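Side-chain contacts in extracellular ligand-binding receptor (Rhodopseudomonas palustris, PDB 3SG0), which probably serves as a periplasmic solute-binding protein for uptake of lignin-related aromatic acids, holding benzoylformate in a pocket between its two lobes: residues V51-K56 with V292-A297; E253-G258 with G380-K385; K288-D293 with H310-M315. All blocks are in the same frame, centred on the assembly; numbering follows the deposited sequence. Where two conformers were deposited one is given.

Contact 1: residues V51-K56 with V292-A297; sequences VAALPK and VDAYKA
Ala53 and Ala294 meet methyl to methyl, their CB atoms 4.1 Å apart; this is the apolar part of the contact between the loop 51-56 and helix 283-298. The same Ala53 CB also lies against helix backbone, 3.6 Å from Ala294 O and 4.0 Å from Tyr295 N. Both alanines aim their methyls at the opposing segment, and such short side chains let the backbones close to 5.4 Å between Ala53 CA and Tyr295 CA. Tyr295 lends its main chain here; its CB points away from the loop, and its side chain packs on Lys49, Thr50 and Pro304. No hydrogen bond passes between the two segments. Leu54 N donates to Val51 O over 3.1 Å, folding the chain as it leaves helix 41-50, while Lys296 N and Ala297 N bond to Val292 O and Asp293 O as in any regular helix. Pro55 O accepts from Tyr65 OH, which ties the loop to strand 61-69. The contact is thus a small van der Waals patch of about 100 Å², joining the loop after helix 41-50 to helix 283-298 in the same lobe, and the short alanine side chains permit the close approach.

Contact 2: residues E253-G258 with G380-K385; sequences EFIKLG and GAFRLK
Gly258 N donates to Phe254 O at 2.8 Å, closing the last turn of helix 252-258, the turn from which Ile255 reaches Gly380, Ala381 and Phe382. No hydrogen bond crosses between the segments, and Ile255 carries the contact with three of its carbons. Ile255 CG2, anti to the backbone N (CG1 beside it, chi1 -65°), rests on the main chain of the glycine, 3.5 Å from Gly380 O. Ile255 CD1, at the far end of an extended chain, lies 3.9 Å from Ala381 CA. The same methyl lies over the Phe382 ring, 3.6 Å from the centroid and only 13° off the normal, a CH-pi contact over the middle of one face. Ile255 CG1 follows at the rim, 3.7 Å from Phe382 CZ. Ile255 and Phe382 run past one another in opposite senses, methyl over ring. Gly380, with positive phi, sits in the turn between strands 373-378 and 381-384, which form a beta hairpin. Ile377 of the first strand touches both Phe382 and Phe254, and beyond the contact Asp277 takes a salt bridge from Arg383 and the N-H of Leu384. An alanine in place of Phe382 would probably leave the Ile255 methyl without its aromatic platform and open a gap between helix and hairpin. Away from the annotated sites, helix 252-258 packs here on the edge strand 381-384 of the three-stranded sheet through an apolar contact of dispersion and CH-pi attraction.

Contact 3: residues K288-D293 with H310-M315; sequences KARFVD and HLWDSM
Phe291 and Trp312 bring helices 283-298 and 306-328 nearest, their CA atoms 6.9 Å apart; the helices follow one another in the chain, joined by a short loop. Regular helical bonds such as Val292 N to Lys288 O run within each segment, and none crosses. In the second helix Ser314 OG also donates to His310 O, at 2.8 Å and nearly in line with the carbonyl. Trp312, with CG anti to its own N (chi1 -177°), extends its indole straight across to the first helix. There Phe291 CB sits over the five-membered ring, 3.7 Å from its centroid and 7° off the normal, a CH-pi contact. Farther along, Phe291 CD1 comes within 3.5 Å of Trp312 CG, but the two rings meet obliquely, their planes at 53°. The far rim of the indole reaches backbone, with Trp312 CZ2 3.8 Å from Arg290 O. The Arg290 side chain, deposited in two conformers, is bent in the given one and crosses Trp312 at about a right angle; Trp312 CZ2 lies over one face of the guanidinium, 3.9 Å from Arg290 NH2, with the two planes tilted rather than stacked. Asp313, next in sequence, points a carboxylate oxygen, OD1, at the indole's edge; its two oxygens accept from Asn353 and Asn354. His310 touches the bound benzoylformate. Thr316 donates its hydroxyl to Trp312 O. The buried seam is thus held by aromatic and CH-pi packing, the indole lying between helices that both contribute residues to the 3-hydroxypyruvate site (Arg290; Thr316 and Glu319), a ligand absent from this chain, the second also carrying His310 of the benzoylformate pocket.

Contacts 1 and 3 are neighbours, their centres 8 Å apart, sharing Val292 and Asp293 on helix 283-298. The Trp312 indole joins them: Trp312 CZ3 lies 3.5 Å from Ala53 O and Trp312 CH2 3.6 Å from Ala294 CB, while Val51 packs on Leu311 and Leu54 on Met315. Loop 51-56 and both helices therefore form one continuous block. Contact 2 belongs to the other lobe, its centre about 24 Å from that of contact 1 and 20 Å from that of contact 3, and touches neither. Benzoylformate lies between the lobes, touched by His310 of contact 3. The side chain of Phe382 in contact 2 is about 11 Å from the bound benzoylformate.

Contact 1: residues V51-K56 with V292-A297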
loop_
_atom_site.group_PDB
_atom_site.type_symbol
_atom_site.label_atom_id
_atom_site.label_comp_id
_atom_site.label_asym_id
_atom_site.label_seq_id
_atom_site.Cartn_x
_atom_site.Cartn_y
_atom_site.Cartn_z
ATOM N N VAL A 51 -9.935 6.063 10.780
ATOM C CA VAL A 51 -10.555 7.376 10.615
ATOM C C VAL A 51 -10.780 8.075 11.958
ATOM O O VAL A 51 -10.482 9.262 12.101
ATOM C CB VAL A 51 -11.880 7.281 9.826
ATOM C CG1 VAL A 51 -12.553 8.649 9.738
ATOM C CG2 VAL A 51 -11.624 6.725 8.433
ATOM N N ALA A 52 -11.277 7.336 12.946
ATOM C CA ALA A 52 -11.595 7.914 14.249
ATOM C C ALA A 52 -10.366 8.411 15.004
ATOM O O ALA A 52 -10.494 9.153 15.986
ATOM C CB ALA A 52 -12.361 6.907 15.094
ATOM N N ALA A 53 -9.181 7.992 14.568
ATOM C CA ALA A 53 -7.935 8.380 15.220
ATOM C C ALA A 53 -7.313 9.624 14.597
ATOM O O ALA A 53 -6.335 10.148 15.112
ATOM C CB ALA A 53 -6.935 7.224 15.192
ATOM N N LEU A 54 -7.877 10.095 13.488
ATOM C CA LEU A 54 -7.290 11.209 12.747
ATOM C C LEU A 54 -7.572 12.541 13.431
ATOM O O LEU A 54 -8.568 12.678 14.131
ATOM C CB LEU A 54 -7.813 11.221 11.313
ATOM C CG LEU A 54 -7.481 9.979 10.487
ATOM C CD1 LEU A 54 -8.143 10.076 9.127
ATOM C CD2 LEU A 54 -5.980 9.794 10.352
ATOM N N PRO A 55 -6.689 13.533 13.228
ATOM C CA PRO A 55 -6.833 14.808 13.942
ATOM C C PRO A 55 -8.112 15.556 13.567
ATOM O O PRO A 55 -8.439 15.660 12.385
ATOM C CB PRO A 55 -5.590 15.597 13.508
ATOM C CG PRO A 55 -5.116 14.941 12.259
ATOM C CD PRO A 55 -5.478 13.492 12.394
ATOM N N LYS A 56 -8.818 16.077 14.562
ATOM C CA LYS A 56 -10.083 16.761 14.320
ATOM C C LYS A 56 -9.912 18.270 14.182
ATOM O O LYS A 56 -10.864 18.984 13.881
ATOM C CB LYS A 56 -11.095 16.420 15.415
ATOM C CG LYS A 56 -11.888 15.148 15.142
ATOM C CD LYS A 56 -11.002 14.041 14.591
ATOM C CE LYS A 56 -11.824 12.860 14.101
ATOM N NZ LYS A 56 -11.007 11.747 13.508
ATOM N N VAL A 292 0.035 3.934 16.522
ATOM C CA VAL A 292 -0.514 2.854 17.337
ATOM C C VAL A 292 -1.253 3.404 18.558
ATOM O O VAL A 292 -2.353 2.949 18.888
ATOM C CB VAL A 292 0.586 1.852 17.765
ATOM C CG1 VAL A 292 0.076 0.906 18.849
ATOM C CG2 VAL A 292 1.101 1.076 16.549
ATOM N N ASP A 293 -0.663 4.390 19.218
ATOM C CA ASP A 293 -1.291 4.958 20.400
ATOM C C ASP A 293 -2.627 5.600 20.052
ATOM O O ASP A 293 -3.621 5.414 20.757
ATOM C CB ASP A 293 -0.369 5.984 21.068
ATOM C CG ASP A 293 0.880 5.355 21.664
ATOM O OD1 ASP A 293 0.938 4.113 21.767
ATOM O OD2 ASP A 293 1.801 6.112 22.041
ATOM N N ALA A 294 -2.656 6.359 18.966
ATOM C CA ALA A 294 -3.889 7.021 18.562
ATOM C C ALA A 294 -4.936 6.002 18.132
ATOM O O ALA A 294 -6.112 6.122 18.473
ATOM C CB ALA A 294 -3.619 8.017 17.452
ATOM N N TYR A 295 -4.512 4.989 17.384
ATOM C CA TYR A 295 -5.429 3.960 16.922
ATOM C C TYR A 295 -6.030 3.193 18.097
ATOM O O TYR A 295 -7.244 2.975 18.155
ATOM C CB TYR A 295 -4.713 3.002 15.978
ATOM C CG TYR A 295 -5.592 1.934 15.379
ATOM C CD1 TYR A 295 -6.097 2.065 14.087
ATOM C CD2 TYR A 295 -5.905 0.776 16.095
ATOM C CE1 TYR A 295 -6.882 1.080 13.527
ATOM C CE2 TYR A 295 -6.690 -0.214 15.540
ATOM C CZ TYR A 295 -7.178 -0.056 14.256
ATOM O OH TYR A 295 -7.953 -1.024 13.669
ATOM N N LYS A 296 -5.182 2.775 19.032
ATOM C CA LYS A 296 -5.663 2.058 20.208
ATOM C C LYS A 296 -6.662 2.895 21.001
ATOM O O LYS A 296 -7.684 2.380 21.461
ATOM C CB LYS A 296 -4.496 1.613 21.094
ATOM C CG LYS A 296 -3.734 0.423 20.529
ATOM C CD LYS A 296 -2.662 -0.070 21.485
ATOM C CE LYS A 296 -2.028 -1.353 20.973
ATOM N NZ LYS A 296 -1.055 -1.910 21.952
ATOM N N ALA A 297 -6.386 4.185 21.143
ATOM C CA ALA A 297 -7.265 5.056 21.913
ATOM C C ALA A 297 -8.639 5.168 21.262
ATOM O O ALA A 297 -9.646 5.366 21.952
ATOM C CB ALA A 297 -6.640 6.428 22.087
#

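Contact 2: residues E253-G258 with G380-K385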
loop_
_atom_site.group_PDB
_atom_site.type_symbol
_atom_site.label_atom_id
_atom_site.label_comp_id
_atom_site.label_asym_id
_atom_site.label_seq_id
_atom_site.Cartn_x
_atom_site.Cartn_y
_atom_site.Cartn_z
ATOM N N GLU A 253 -3.505 -10.596 9.955
ATOM C CA GLU A 253 -4.589 -11.463 9.477
ATOM C C GLU A 253 -4.070 -12.544 8.537
ATOM O O GLU A 253 -4.601 -13.656 8.499
ATOM C CB GLU A 253 -5.667 -10.656 8.752
ATOM C CG GLU A 253 -6.388 -9.658 9.626
ATOM C CD GLU A 253 -7.519 -8.957 8.899
ATOM O OE1 GLU A 253 -8.251 -9.637 8.151
ATOM O OE2 GLU A 253 -7.671 -7.733 9.072
ATOM N N PHE A 254 -3.047 -12.215 7.762
ATOM C CA PHE A 254 -2.421 -13.166 6.852
ATOM C C PHE A 254 -1.693 -14.251 7.642
ATOM O O PHE A 254 -1.762 -15.436 7.307
ATOM C CB PHE A 254 -1.462 -12.423 5.913
ATOM C CG PHE A 254 -0.632 -13.322 5.034
ATOM C CD1 PHE A 254 -1.094 -13.744 3.797
ATOM C CD2 PHE A 254 0.629 -13.721 5.439
ATOM C CE1 PHE A 254 -0.319 -14.553 2.998
ATOM C CE2 PHE A 254 1.410 -14.527 4.637
ATOM C CZ PHE A 254 0.931 -14.946 3.410
ATOM N N ILE A 255 -1.001 -13.852 8.702
ATOM C CA ILE A 255 -0.302 -14.810 9.553
ATOM C C ILE A 255 -1.296 -15.753 10.210
ATOM O O ILE A 255 -1.090 -16.972 10.234
ATOM C CB ILE A 255 0.548 -14.106 10.637
ATOM C CG1 ILE A 255 1.685 -13.310 9.984
ATOM C CG2 ILE A 255 1.096 -15.120 11.652
ATOM C CD1 ILE A 255 2.546 -12.533 10.966
ATOM N N LYS A 256 -2.384 -15.203 10.732
ATOM C CA LYS A 256 -3.375 -16.006 11.443
ATOM C C LYS A 256 -4.055 -17.013 10.517
ATOM O O LYS A 256 -4.193 -18.192 10.854
ATOM C CB LYS A 256 -4.415 -15.095 12.092
ATOM C CG LYS A 256 -5.488 -15.824 12.889
ATOM C CD LYS A 256 -6.449 -14.826 13.519
ATOM C CE LYS A 256 -7.652 -15.514 14.139
ATOM N NZ LYS A 256 -8.668 -14.523 14.594
ATOM N N LEU A 257 -4.480 -16.546 9.351
ATOM C CA LEU A 257 -5.165 -17.411 8.398
ATOM C C LEU A 257 -4.205 -18.429 7.791
ATOM O O LEU A 257 -4.564 -19.590 7.577
ATOM C CB LEU A 257 -5.815 -16.570 7.300
ATOM C CG LEU A 257 -6.709 -17.322 6.313
ATOM C CD1 LEU A 257 -7.931 -17.895 7.029
ATOM C CD2 LEU A 257 -7.131 -16.406 5.172
ATOM N N GLY A 258 -2.976 -18.002 7.525
ATOM C CA GLY A 258 -2.012 -18.852 6.852
ATOM C C GLY A 258 -1.375 -19.903 7.738
ATOM O O GLY A 258 -1.011 -20.976 7.260
ATOM N N GLY A 380 5.293 -16.737 13.811
ATOM C CA GLY A 380 4.005 -16.074 13.783
ATOM C C GLY A 380 4.051 -14.566 13.960
ATOM O O GLY A 380 3.061 -13.966 14.374
ATOM N N ALA A 381 5.185 -13.951 13.633
ATOM C CA ALA A 381 5.305 -12.496 13.673
ATOM C C ALA A 381 6.163 -11.997 12.523
ATOM O O ALA A 381 7.045 -12.714 12.042
ATOM C CB ALA A 381 5.897 -12.041 15.006
ATOM N N PHE A 382 5.903 -10.767 12.083
ATOM C CA PHE A 382 6.763 -10.114 11.104
ATOM C C PHE A 382 8.059 -9.647 11.760
ATOM O O PHE A 382 8.041 -8.936 12.765
ATOM C CB PHE A 382 6.044 -8.934 10.448
ATOM C CG PHE A 382 4.815 -9.334 9.688
ATOM C CD1 PHE A 382 4.906 -10.155 8.576
ATOM C CD2 PHE A 382 3.568 -8.898 10.095
ATOM C CE1 PHE A 382 3.766 -10.534 7.872
ATOM C CE2 PHE A 382 2.424 -9.266 9.407
ATOM C CZ PHE A 382 2.522 -10.089 8.291
ATOM N N ARG A 383 9.183 -10.050 11.178
ATOM C CA ARG A 383 10.499 -9.725 11.716
ATOM C C ARG A 383 11.399 -9.236 10.596
ATOM O O ARG A 383 11.210 -9.605 9.439
ATOM C CB ARG A 383 11.139 -10.972 12.337
ATOM C CG ARG A 383 10.301 -11.667 13.403
ATOM C CD ARG A 383 10.134 -10.806 14.640
ATOM N NE ARG A 383 11.420 -10.395 15.194
ATOM C CZ ARG A 383 12.134 -11.117 16.054
ATOM N NH1 ARG A 383 11.692 -12.297 16.472
ATOM N NH2 ARG A 383 13.298 -10.659 16.493
ATOM N N LEU A 384 12.388 -8.415 10.923
ATOM C CA LEU A 384 13.432 -8.138 9.947
ATOM C C LEU A 384 14.175 -9.426 9.627
ATOM O O LEU A 384 14.607 -10.144 10.533
ATOM C CB LEU A 384 14.420 -7.100 10.466
ATOM C CG LEU A 384 13.958 -5.649 10.426
ATOM C CD1 LEU A 384 15.065 -4.756 10.962
ATOM C CD2 LEU A 384 13.578 -5.221 9.013
ATOM N N LYS A 385 14.327 -9.735 8.346
ATOM C CA LYS A 385 15.092 -10.909 7.945
ATOM C C LYS A 385 16.561 -10.687 8.266
ATOM O O LYS A 385 17.105 -9.628 7.963
ATOM C CB LYS A 385 14.924 -11.175 6.451
ATOM C CG LYS A 385 15.722 -12.370 5.941
ATOM C CD LYS A 385 15.157 -13.674 6.479
ATOM C CE LYS A 385 15.964 -14.873 6.001
ATOM N NZ LYS A 385 17.275 -14.968 6.694
#

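Contact 3: residues K288-D293 with H310-M315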
loop_
_atom_site.group_PDB
_atom_site.type_symbol
_atom_site.label_atom_id
_atom_site.label_comp_id
_atom_site.label_asym_id
_atom_site.label_seq_id
_atom_site.Cartn_x
_atom_site.Cartn_y
_atom_site.Cartn_z
ATOM N N LYS A 288 5.720 5.092 14.438
ATOM C CA LYS A 288 4.803 3.974 14.607
ATOM C C LYS A 288 4.030 4.104 15.913
ATOM O O LYS A 288 2.819 3.873 15.945
ATOM C CB LYS A 288 5.542 2.636 14.536
ATOM C CG LYS A 288 4.628 1.429 14.692
ATOM C CD LYS A 288 5.343 0.118 14.363
ATOM C CE LYS A 288 4.383 -1.056 14.434
ATOM N NZ LYS A 288 5.029 -2.320 13.999
ATOM N N ALA A 289 4.717 4.489 16.984
ATOM C CA ALA A 289 4.063 4.629 18.278
ATOM C C ALA A 289 2.971 5.690 18.233
ATOM O O ALA A 289 1.921 5.518 18.846
ATOM C CB ALA A 289 5.083 4.940 19.365
ATOM N N ARG A 290 3.201 6.785 17.520
ATOM C CA ARG A 290 2.193 7.837 17.400
ATOM C C ARG A 290 0.906 7.282 16.798
ATOM O O ARG A 290 -0.198 7.556 17.277
ATOM C CB ARG A 290 2.705 8.995 16.540
ATOM C CG ARG A 290 3.754 9.864 17.205
ATOM C CD ARG A 290 4.011 11.124 16.391
ATOM N NE ARG A 290 2.795 11.911 16.202
ATOM C CZ ARG A 290 2.144 12.025 15.049
ATOM N NH1 ARG A 290 2.593 11.409 13.965
ATOM N NH2 ARG A 290 1.045 12.764 14.977
ATOM N N PHE A 291 1.048 6.501 15.731
ATOM C CA PHE A 291 -0.097 5.880 15.081
ATOM C C PHE A 291 -0.760 4.847 15.979
ATOM O O PHE A 291 -1.977 4.875 16.182
ATOM C CB PHE A 291 0.348 5.225 13.774
ATOM C CG PHE A 291 -0.647 4.254 13.198
ATOM C CD1 PHE A 291 -1.907 4.669 12.798
ATOM C CD2 PHE A 291 -0.303 2.920 13.025
ATOM C CE1 PHE A 291 -2.805 3.770 12.243
ATOM C CE2 PHE A 291 -1.188 2.026 12.469
ATOM C CZ PHE A 291 -2.445 2.446 12.077
ATOM N N VAL A 292 0.035 3.934 16.522
ATOM C CA VAL A 292 -0.514 2.854 17.337
ATOM C C VAL A 292 -1.253 3.404 18.558
ATOM O O VAL A 292 -2.353 2.949 18.888
ATOM C CB VAL A 292 0.586 1.852 17.765
ATOM C CG1 VAL A 292 0.076 0.906 18.849
ATOM C CG2 VAL A 292 1.101 1.076 16.549
ATOM N N ASP A 293 -0.663 4.390 19.218
ATOM C CA ASP A 293 -1.291 4.958 20.400
ATOM C C ASP A 293 -2.627 5.600 20.052
ATOM O O ASP A 293 -3.621 5.414 20.757
ATOM C CB ASP A 293 -0.369 5.984 21.068
ATOM C CG ASP A 293 0.880 5.355 21.664
ATOM O OD1 ASP A 293 0.938 4.113 21.767
ATOM O OD2 ASP A 293 1.801 6.112 22.041
ATOM N N HIS A 310 -1.450 3.439 6.140
ATOM C CA HIS A 310 -1.442 4.095 4.833
ATOM C C HIS A 310 -2.378 5.292 4.846
ATOM O O HIS A 310 -2.116 6.298 4.178
ATOM C CB HIS A 310 -1.742 3.074 3.735
ATOM C CG HIS A 310 -0.724 1.990 3.728
ATOM N ND1 HIS A 310 -0.923 0.692 3.299
ATOM C CD2 HIS A 310 0.545 2.051 4.185
ATOM C CE1 HIS A 310 0.198 0.007 3.484
ATOM N NE2 HIS A 310 1.101 0.814 4.011
ATOM N N LEU A 311 -3.450 5.212 5.628
ATOM C CA LEU A 311 -4.303 6.376 5.846
ATOM C C LEU A 311 -3.590 7.371 6.766
ATOM O O LEU A 311 -3.520 8.569 6.482
ATOM C CB LEU A 311 -5.651 5.953 6.430
ATOM C CG LEU A 311 -6.600 7.096 6.800
ATOM C CD1 LEU A 311 -6.807 8.070 5.650
ATOM C CD2 LEU A 311 -7.924 6.523 7.276
ATOM N N TRP A 312 -3.036 6.868 7.865
ATOM C CA TRP A 312 -2.351 7.722 8.828
ATOM C C TRP A 312 -1.234 8.552 8.177
ATOM O O TRP A 312 -1.184 9.776 8.340
ATOM C CB TRP A 312 -1.787 6.868 9.961
ATOM C CG TRP A 312 -1.123 7.652 11.044
ATOM C CD1 TRP A 312 0.201 7.931 11.151
ATOM C CD2 TRP A 312 -1.756 8.261 12.174
ATOM N NE1 TRP A 312 0.441 8.677 12.279
ATOM C CE2 TRP A 312 -0.746 8.889 12.930
ATOM C CE3 TRP A 312 -3.076 8.324 12.629
ATOM C CZ2 TRP A 312 -1.015 9.584 14.109
ATOM C CZ3 TRP A 312 -3.339 9.013 13.803
ATOM C CH2 TRP A 312 -2.314 9.631 14.527
ATOM N N ASP A 313 -0.330 7.885 7.461
ATOM C CA ASP A 313 0.798 8.571 6.835
ATOM C C ASP A 313 0.304 9.569 5.776
ATOM O O ASP A 313 0.900 10.630 5.594
ATOM C CB ASP A 313 1.754 7.578 6.157
ATOM C CG ASP A 313 2.716 6.865 7.115
ATOM O OD1 ASP A 313 2.822 7.223 8.319
ATOM O OD2 ASP A 313 3.396 5.933 6.605
ATOM N N SER A 314 -0.755 9.222 5.045
ATOM C CA SER A 314 -1.319 10.175 4.088
ATOM C C SER A 314 -1.740 11.449 4.809
ATOM O O SER A 314 -1.501 12.563 4.329
ATOM C CB SER A 314 -2.525 9.582 3.356
ATOM O OG SER A 314 -2.157 8.499 2.519
HETATM N N MSE A 315 -2.400 11.283 5.953
HETATM C CA MSE A 315 -2.812 12.438 6.741
HETATM C C MSE A 315 -1.646 13.182 7.368
HETATM O O MSE A 315 -1.758 14.380 7.610
HETATM C CB MSE A 315 -3.860 12.053 7.785
HETATM C CG MSE A 315 -5.255 11.957 7.180
HETATM SE SE MSE A 315 -5.886 13.605 6.273
HETATM C CE MSE A 315 -5.651 14.893 7.700
#